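Local coordinates for malonyl CoA-acyl carrier protein transacylase (Burkholderia pseudomallei, PDB 3G87), which probably transfers the malonyl group from malonyl-CoA to holo-acyl carrier protein, releasing coenzyme A, at residues Asp278-Thr281 / Arg282-His285; Val133-Arg137 / Glu138-Arg142. All coordinates share one frame; numbering follows the deposited sequence.

Contact 1. Residues Asp278-Thr281 / Arg282-His285; sequences DVLT and RLVH
D278 and R282 are joined first through the backbone, R282 N donating to D278 O at 3.2 Å; V284 N to L280 O and H285 N to T281 O repeat the i to i+4 pattern, while L283 N to V279 O is weak. D278 is the N-cap residue, but its carboxylate caps no backbone N-H. Instead D278 OD1 lies at the edge of the R282 guanidinium, tilted somewhat out of its plane, in a salt bridge 3.1 Å from R282 NH1 with a weak bond from R282 NE. NH1 meets OD1 from above the carboxylate plane, 36° out of it; the two planes are 34° apart. R282 reaches back because its chain bends at chi3 (-94°). Negative charge at the amino end probably suits the helix dipole, and long, charged R282 the exposed side. The inward face is apolar: L280 CD2 meets L283 CD1 at 4.0 Å, and branched L280, L283 and V284 suit the side turned to W251, M10 and I255. T281 OG1 and L280 N are hydrogen-bonded to E273, tying the turn to strand 269-273. These are the amphipathic first two turns of helix 279-289, which follows that strand, outermost in the parallel sheet.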
loop_
_atom_site.group_PDB
_atom_site.type_symbol
_atom_site.label_atom_id
_atom_site.label_comp_id
_atom_site.label_asym_id
_atom_site.label_seq_id
_atom_site.Cartn_x
_atom_site.Cartn_y
_atom_site.Cartn_z
ATOM N N ASP A 278 -3.232 -0.383 -12.897
ATOM C CA ASP A 278 -2.190 -1.409 -13.057
ATOM C C ASP A 278 -0.850 -0.999 -12.401
ATOM O O ASP A 278 0.229 -1.409 -12.846
ATOM C CB ASP A 278 -1.997 -1.726 -14.543
ATOM C CG ASP A 278 -1.449 -0.543 -15.296
ATOM O OD1 ASP A 278 -1.620 0.580 -14.757
ATOM O OD2 ASP A 278 -0.813 -0.703 -16.387
ATOM N N VAL A 279 -0.928 -0.197 -11.328
ATOM C CA VAL A 279 0.295 0.249 -10.663
ATOM C C VAL A 279 1.212 -0.932 -10.275
ATOM O O VAL A 279 2.359 -0.907 -10.613
ATOM C CB VAL A 279 0.036 1.316 -9.519
ATOM C CG1 VAL A 279 1.318 1.720 -8.751
ATOM C CG2 VAL A 279 -0.573 2.566 -10.140
ATOM N N LEU A 280 0.696 -1.980 -9.626
ATOM C CA LEU A 280 1.575 -3.033 -9.109
ATOM C C LEU A 280 1.982 -3.977 -10.229
ATOM O O LEU A 280 3.068 -4.528 -10.206
ATOM C CB LEU A 280 0.907 -3.821 -7.976
ATOM C CG LEU A 280 0.364 -2.975 -6.836
ATOM C CD1 LEU A 280 -0.281 -3.872 -5.713
ATOM C CD2 LEU A 280 1.474 -2.076 -6.286
ATOM N N THR A 281 1.090 -4.186 -11.189
ATOM C CA THR A 281 1.379 -4.990 -12.376
ATOM C C THR A 281 2.676 -4.519 -13.001
ATOM O O THR A 281 3.526 -5.333 -13.314
ATOM C CB THR A 281 0.209 -4.903 -13.380
ATOM O OG1 THR A 281 -0.937 -5.519 -12.775
ATOM C CG2 THR A 281 0.473 -5.656 -14.670
ATOM N N ARG A 282 2.814 -3.198 -13.174
ATOM C CA ARG A 282 3.999 -2.617 -13.822
ATOM C C ARG A 282 5.211 -2.719 -12.939
ATOM O O ARG A 282 6.315 -2.841 -13.440
ATOM C CB ARG A 282 3.753 -1.159 -14.166
ATOM C CG ARG A 282 2.805 -0.912 -15.307
ATOM C CD ARG A 282 2.664 0.631 -15.529
ATOM N NE ARG A 282 1.499 1.167 -14.806
ATOM C CZ ARG A 282 1.345 2.446 -14.414
ATOM N NH1 ARG A 282 0.219 2.821 -13.775
ATOM N NH2 ARG A 282 2.301 3.361 -14.667
ATOM N N LEU A 283 5.018 -2.642 -11.620
ATOM C CA LEU A 283 6.159 -2.799 -10.676
ATOM C C LEU A 283 6.690 -4.205 -10.718
ATOM O O LEU A 283 7.907 -4.401 -10.737
ATOM C CB LEU A 283 5.857 -2.398 -9.216
ATOM C CG LEU A 283 5.347 -0.995 -8.878
ATOM C CD1 LEU A 283 5.106 -0.809 -7.350
ATOM C CD2 LEU A 283 6.310 0.045 -9.420
ATOM N N VAL A 284 5.788 -5.181 -10.760
ATOM C CA VAL A 284 6.194 -6.566 -10.818
ATOM C C VAL A 284 6.929 -6.876 -12.139
ATOM O O VAL A 284 7.965 -7.549 -12.119
ATOM C CB VAL A 284 5.030 -7.534 -10.589
ATOM C CG1 VAL A 284 5.494 -8.978 -10.881
ATOM C CG2 VAL A 284 4.495 -7.402 -9.170
ATOM N N HIS A 285 6.451 -6.359 -13.269
ATOM C CA HIS A 285 7.183 -6.599 -14.526
ATOM C C HIS A 285 8.625 -6.104 -14.402
ATOM O O HIS A 285 9.568 -6.802 -14.807
ATOM C CB HIS A 285 6.490 -6.033 -15.784
ATOM C CG HIS A 285 7.356 -6.112 -17.009
ATOM N ND1 HIS A 285 7.784 -7.316 -17.547
ATOM C CD2 HIS A 285 7.909 -5.139 -17.777
ATOM C CE1 HIS A 285 8.561 -7.078 -18.589
ATOM N NE2 HIS A 285 8.657 -5.767 -18.748
#

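Contact 2. Residues Val133-Arg137 / Glu138-Arg142; sequences VNASR and EQIER
A135 touches I140 through its methyl, CB lying 3.7 Å from I140 CG1; a small side chain fits where the chain leaves strand 127-133 and turns into helix 137-146. The larger I140 continues inward onto I154, L163 and I165 of the antiparallel sheet. S136 is the N-cap, and with Q139 it forms a capping box: S136 OG accepts from Q139 N at 3.3 Å, while Q139 OE1 returns to S136 N in a weak bond of 3.4 Å. Serine suits the site because its short hydroxyl, set between backbone N and carbonyl carbon (chi1 71°), can turn back to a first-turn N-H. Glutamine has the length for the reverse bond. From S136 O the first i to i+4 bond runs to I140 N at 3.2 Å. R137 opens the helix, and its carbonyl takes E141 N at 3.0 Å. Its side chain crosses that of E141 at a slant, R137 CG lying 3.5 Å from E141 CD, and NH1 reaches E141 OE2 at 3.2 Å in a salt bridge. This oxygen lies in the guanidinium plane, whereas NH1 stands above the carboxylate plane, the planes 61° apart. R137 also touches I154 and D157 of strand 153-159.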
loop_
_atom_site.group_PDB
_atom_site.type_symbol
_atom_site.label_atom_id
_atom_site.label_comp_id
_atom_site.label_asym_id
_atom_site.label_seq_id
_atom_site.Cartn_x
_atom_site.Cartn_y
_atom_site.Cartn_z
ATOM N N VAL A 133 13.149 8.153 -9.761
ATOM C CA VAL A 133 13.336 7.130 -10.782
ATOM C C VAL A 133 14.785 7.164 -11.266
ATOM O O VAL A 133 15.332 8.235 -11.530
ATOM C CB VAL A 133 12.243 7.250 -11.924
ATOM C CG1 VAL A 133 12.257 8.637 -12.587
ATOM C CG2 VAL A 133 12.406 6.179 -12.972
ATOM N N ASN A 134 15.412 5.988 -11.298
ATOM C CA ASN A 134 16.755 5.745 -11.900
ATOM C C ASN A 134 17.983 6.110 -11.057
ATOM O O ASN A 134 19.094 6.311 -11.573
ATOM C CB ASN A 134 16.861 6.255 -13.348
ATOM C CG ASN A 134 15.949 5.506 -14.282
ATOM O OD1 ASN A 134 15.175 6.117 -15.038
ATOM N ND2 ASN A 134 16.015 4.173 -14.233
ATOM N N ALA A 135 17.765 6.146 -9.744
ATOM C CA ALA A 135 18.844 6.153 -8.781
ATOM C C ALA A 135 18.705 4.904 -7.898
ATOM O O ALA A 135 17.594 4.447 -7.604
ATOM C CB ALA A 135 18.814 7.448 -7.951
ATOM N N SER A 136 19.820 4.380 -7.472
ATOM C CA SER A 136 19.807 3.306 -6.543
ATOM C C SER A 136 19.622 3.866 -5.158
ATOM O O SER A 136 19.647 5.028 -4.989
ATOM C CB SER A 136 21.087 2.538 -6.640
ATOM O OG SER A 136 22.099 3.289 -6.126
ATOM N N ARG A 137 19.403 3.009 -4.197
ATOM C CA ARG A 137 19.250 3.428 -2.849
ATOM C C ARG A 137 20.473 4.171 -2.353
ATOM O O ARG A 137 20.376 5.121 -1.659
ATOM C CB ARG A 137 18.977 2.256 -1.936
ATOM C CG ARG A 137 19.105 2.665 -0.530
ATOM C CD ARG A 137 19.033 1.571 0.423
ATOM N NE ARG A 137 17.768 0.869 0.433
ATOM C CZ ARG A 137 16.724 1.156 1.192
ATOM N NH1 ARG A 137 16.721 2.148 2.005
ATOM N NH2 ARG A 137 15.675 0.412 1.139
ATOM N N GLU A 138 21.621 3.705 -2.766
ATOM C CA GLU A 138 22.871 4.244 -2.374
ATOM C C GLU A 138 23.169 5.603 -2.963
ATOM O O GLU A 138 23.736 6.407 -2.313
ATOM C CB GLU A 138 23.959 3.249 -2.682
ATOM C CG GLU A 138 24.110 2.219 -1.604
ATOM C CD GLU A 138 23.241 0.997 -1.786
ATOM O OE1 GLU A 138 22.856 0.683 -2.915
ATOM O OE2 GLU A 138 22.962 0.341 -0.788
ATOM N N GLN A 139 22.760 5.844 -4.177
ATOM C CA GLN A 139 22.902 7.147 -4.756
ATOM C C GLN A 139 22.011 8.144 -3.967
ATOM O O GLN A 139 22.390 9.228 -3.655
ATOM C CB GLN A 139 22.573 7.111 -6.267
ATOM C CG GLN A 139 23.492 6.220 -7.142
ATOM C CD GLN A 139 23.205 6.171 -8.661
ATOM O OE1 GLN A 139 22.094 6.292 -9.126
ATOM N NE2 GLN A 139 24.250 5.954 -9.417
ATOM N N ILE A 140 20.823 7.710 -3.629
ATOM C CA ILE A 140 19.799 8.541 -3.041
ATOM C C ILE A 140 20.248 8.950 -1.646
ATOM O O ILE A 140 20.299 10.143 -1.331
ATOM C CB ILE A 140 18.416 7.819 -2.998
ATOM C CG1 ILE A 140 17.860 7.597 -4.396
ATOM C CG2 ILE A 140 17.409 8.591 -2.076
ATOM C CD1 ILE A 140 16.363 7.180 -4.434
ATOM N N GLU A 141 20.623 7.958 -0.843
ATOM C CA GLU A 141 21.039 8.193 0.528
ATOM C C GLU A 141 22.251 9.066 0.626
ATOM O O GLU A 141 22.283 9.928 1.488
ATOM C CB GLU A 141 21.182 6.895 1.317
ATOM C CG GLU A 141 19.825 6.188 1.478
ATOM C CD GLU A 141 19.919 4.811 2.131
ATOM O OE1 GLU A 141 20.965 4.138 2.014
ATOM O OE2 GLU A 141 18.919 4.406 2.756
ATOM N N ARG A 142 23.198 8.907 -0.295
ATOM C CA ARG A 142 24.428 9.729 -0.321
ATOM C C ARG A 142 24.044 11.152 -0.663
ATOM O O ARG A 142 24.439 12.114 0.020
ATOM C CB ARG A 142 25.404 9.230 -1.388
ATOM C CG ARG A 142 26.836 9.772 -1.256
ATOM C CD ARG A 142 27.893 9.150 -2.230
ATOM N NE ARG A 142 27.363 8.882 -3.569
ATOM C CZ ARG A 142 26.926 9.807 -4.439
ATOM N NH1 ARG A 142 26.948 11.118 -4.155
ATOM N NH2 ARG A 142 26.438 9.404 -5.622
#

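How the contacts relate
Both contacts are helix starts where an arginine and an acidic residue four positions apart form a salt bridge, but the order is reversed: the acid comes first in contact 1 and the arginine first in contact 2. The N-cap side chain caps the backbone only in contact 2. Their centres are 21 Å apart and their nearest atoms about 9 Å, with no touch. Contact 1 belongs to the helix beside the parallel sheet and contact 2 to the one packed on the antiparallel sheet; strand 153-159 is common ground, meeting L283 of contact 1 and I140 of contact 2. L280 of contact 1 lies near, without touching, the probable nucleophile elbow at G90, S92 and G94.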